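Local coordinates for protein fructose-bisphosphate aldolase (Plasmodium falciparum, PDB 4TR9) that belongs to the class I fructose-bisphosphate aldolase family, has a TIM-barrel fold, and binds the ligand 38D in a pocket of the barrel, at residues Q254-G257 and F258-R262. Numbering follows the deposited sequence.
Sequences QDVG and FLTVR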
ATOM      1  N   GLN A 254      -3.633  28.077 -22.654  1.00 60.95           N
ATOM      2  CA  GLN A 254      -2.354  27.391 -22.810  1.00 58.65           C
ATOM      3  C   GLN A 254      -1.842  26.893 -21.463  1.00 53.65           C
ATOM      4  O   GLN A 254      -1.121  25.896 -21.394  1.00 47.74           O
ATOM      5  CB  GLN A 254      -1.319  28.307 -23.465  1.00 62.09           C
ATOM      6  CG  GLN A 254      -1.537  28.518 -24.954  1.00 70.50           C
ATOM      7  CD  GLN A 254      -0.373  29.229 -25.616  1.00 87.20           C
ATOM      8  OE1 GLN A 254       0.490  29.791 -24.942  1.00 89.58           O
ATOM      9  NE2 GLN A 254      -0.341  29.202 -26.944  1.00 81.04           N
ATOM     10  N   ASP A 255      -2.216  27.592 -20.396  1.00 53.13           N
ATOM     11  CA  ASP A 255      -1.888  27.151 -19.047  1.00 54.76           C
ATOM     12  C   ASP A 255      -2.638  25.862 -18.733  1.00 46.83           C
ATOM     13  O   ASP A 255      -2.122  24.979 -18.050  1.00 45.04           O
ATOM     14  CB  ASP A 255      -2.226  28.232 -18.019  1.00 63.64           C
ATOM     15  CG  ASP A 255      -1.355  29.465 -18.163  1.00 74.30           C
ATOM     16  OD1 ASP A 255      -0.207  29.331 -18.637  1.00 74.61           O
ATOM     17  OD2 ASP A 255      -1.817  30.567 -17.801  1.00 81.65           O
ATOM     18  N   VAL A 256      -3.862  25.764 -19.244  1.00 46.12           N
ATOM     19  CA  VAL A 256      -4.656  24.549 -19.108  1.00 40.37           C
ATOM     20  C   VAL A 256      -4.005  23.404 -19.876  1.00 36.94           C
ATOM     21  O   VAL A 256      -3.867  22.297 -19.358  1.00 34.96           O
ATOM     22  CB  VAL A 256      -6.099  24.755 -19.612  1.00 43.43           C
ATOM     23  CG1 VAL A 256      -6.829  23.425 -19.710  1.00 36.24           C
ATOM     24  CG2 VAL A 256      -6.847  25.718 -18.704  1.00 44.62           C
ATOM     25  N   GLY A 257      -3.596  23.685 -21.109  1.00 44.86           N
ATOM     26  CA  GLY A 257      -2.981  22.684 -21.961  1.00 38.02           C
ATOM     27  C   GLY A 257      -1.642  22.179 -21.452  1.00 39.17           C
ATOM     28  O   GLY A 257      -1.353  20.985 -21.535  1.00 37.47           O
ATOM     29  N   PHE A 258      -0.824  23.085 -20.927  1.00 39.64           N
ATOM     30  CA  PHE A 258       0.500  22.723 -20.429  1.00 38.08           C
ATOM     31  C   PHE A 258       0.428  21.799 -19.218  1.00 39.36           C
ATOM     32  O   PHE A 258       1.038  20.728 -19.203  1.00 36.22           O
ATOM     33  CB  PHE A 258       1.300  23.978 -20.072  1.00 43.81           C
ATOM     34  CG  PHE A 258       2.541  23.695 -19.269  1.00 48.68           C
ATOM     35  CD1 PHE A 258       3.670  23.170 -19.877  1.00 51.48           C
ATOM     36  CD2 PHE A 258       2.580  23.959 -17.909  1.00 49.67           C
ATOM     37  CE1 PHE A 258       4.812  22.908 -19.142  1.00 57.35           C
ATOM     38  CE2 PHE A 258       3.719  23.700 -17.169  1.00 48.12           C
ATOM     39  CZ  PHE A 258       4.837  23.174 -17.786  1.00 55.21           C
ATOM     40  N   LEU A 259      -0.319  22.221 -18.204  1.00 38.21           N
ATOM     41  CA  LEU A 259      -0.395  21.480 -16.950  1.00 36.12           C
ATOM     42  C   LEU A 259      -1.217  20.201 -17.085  1.00 32.39           C
ATOM     43  O   LEU A 259      -1.154  19.324 -16.223  1.00 34.73           O
ATOM     44  CB  LEU A 259      -0.973  22.374 -15.850  1.00 41.81           C
ATOM     45  CG  LEU A 259      -0.039  23.505 -15.411  1.00 48.82           C
ATOM     46  CD1 LEU A 259      -0.805  24.614 -14.719  1.00 51.23           C
ATOM     47  CD2 LEU A 259       1.056  22.971 -14.500  1.00 48.83           C
ATOM     48  N   THR A 260      -1.982  20.091 -18.166  1.00 37.32           N
ATOM     49  CA  THR A 260      -2.733  18.870 -18.439  1.00 31.54           C
ATOM     50  C   THR A 260      -1.826  17.825 -19.080  1.00 33.37           C
ATOM     51  O   THR A 260      -1.824  16.661 -18.678  1.00 31.66           O
ATOM     52  CB  THR A 260      -3.942  19.130 -19.356  1.00 30.05           C
ATOM     53  OG1 THR A 260      -4.851  20.030 -18.709  1.00 32.79           O
ATOM     54  CG2 THR A 260      -4.666  17.831 -19.668  1.00 23.93           C
ATOM     55  N   VAL A 261      -1.054  18.251 -20.076  1.00 36.35           N
ATOM     56  CA  VAL A 261      -0.110  17.366 -20.751  1.00 32.04           C
ATOM     57  C   VAL A 261       0.965  16.876 -19.785  1.00 37.53           C
ATOM     58  O   VAL A 261       1.311  15.694 -19.776  1.00 35.89           O
ATOM     59  CB  VAL A 261       0.557  18.066 -21.956  1.00 35.28           C
ATOM     60  CG1 VAL A 261       1.722  17.243 -22.483  1.00 31.26           C
ATOM     61  CG2 VAL A 261      -0.464  18.310 -23.058  1.00 42.28           C
ATOM     62  N   ARG A 262       1.482  17.787 -18.964  1.00 29.44           N
ATOM     63  CA  ARG A 262       2.499  17.439 -17.978  1.00 32.84           C
ATOM     64  C   ARG A 262       1.975  16.411 -16.980  1.00 32.65           C
ATOM     65  O   ARG A 262       2.685  15.479 -16.607  1.00 36.65           O
ATOM     66  CB  ARG A 262       2.979  18.686 -17.233  1.00 33.09           C
ATOM     67  CG  ARG A 262       4.162  18.429 -16.310  1.00 41.18           C
ATOM     68  CD  ARG A 262       4.485  19.645 -15.461  1.00 42.95           C
ATOM     69  NE  ARG A 262       3.533  19.817 -14.369  1.00 51.59           N
ATOM     70  CZ  ARG A 262       3.617  20.771 -13.450  1.00 55.65           C
ATOM     71  NH1 ARG A 262       2.706  20.852 -12.489  1.00 50.25           N
ATOM     72  NH2 ARG A 262       4.613  21.645 -13.490  1.00 60.96           N
TER
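The hydroxyl of Thr-260 reaches back one helical turn, and OG1 of Thr-260 gives its hydrogen to O of Val-256 at 2.6 Å. With chi1 at -62° the hydroxyl swings back alongside the backbone N and meets this oxygen 30° out of the carbonyl plane. The same oxygen also takes the amide of Thr-260, but weakly: N of Thr-260 is 3.1 Å from O of Val-256, with an N-H...O angle of only 131°. OG1 in turn accepts the N-H of Val-241, so the buried hydroxyl both donates and accepts. The side chains of Val-256 and Thr-260 run side by side, with CG1 of Val-256 4.1 Å from OG1 of Thr-260. Both segments lie on helix 253-267, which links strands 235-236 and 274-277 on the outside of the TIM barrel. Thr-260 and Val-261 face helix 284-295, and Leu-259 touches Ile-206 of helix 206-226. Straighter bonds join N of Leu-259 to O of Asp-255 (3.3 Å) and N of Val-261 to O of Gly-257 (3.1 Å). CG2 of Val-261 stands beside that N and packs close along the bond, 3.2 Å from O of Gly-257. CD1 of Leu-259 lies 3.6 Å from O of Asp-255, while CD2 packs over one face of the Arg-262 guanidinium, near the rim. OD2 of Asp-255 accepts the N-H of Thr-252, just before the helix.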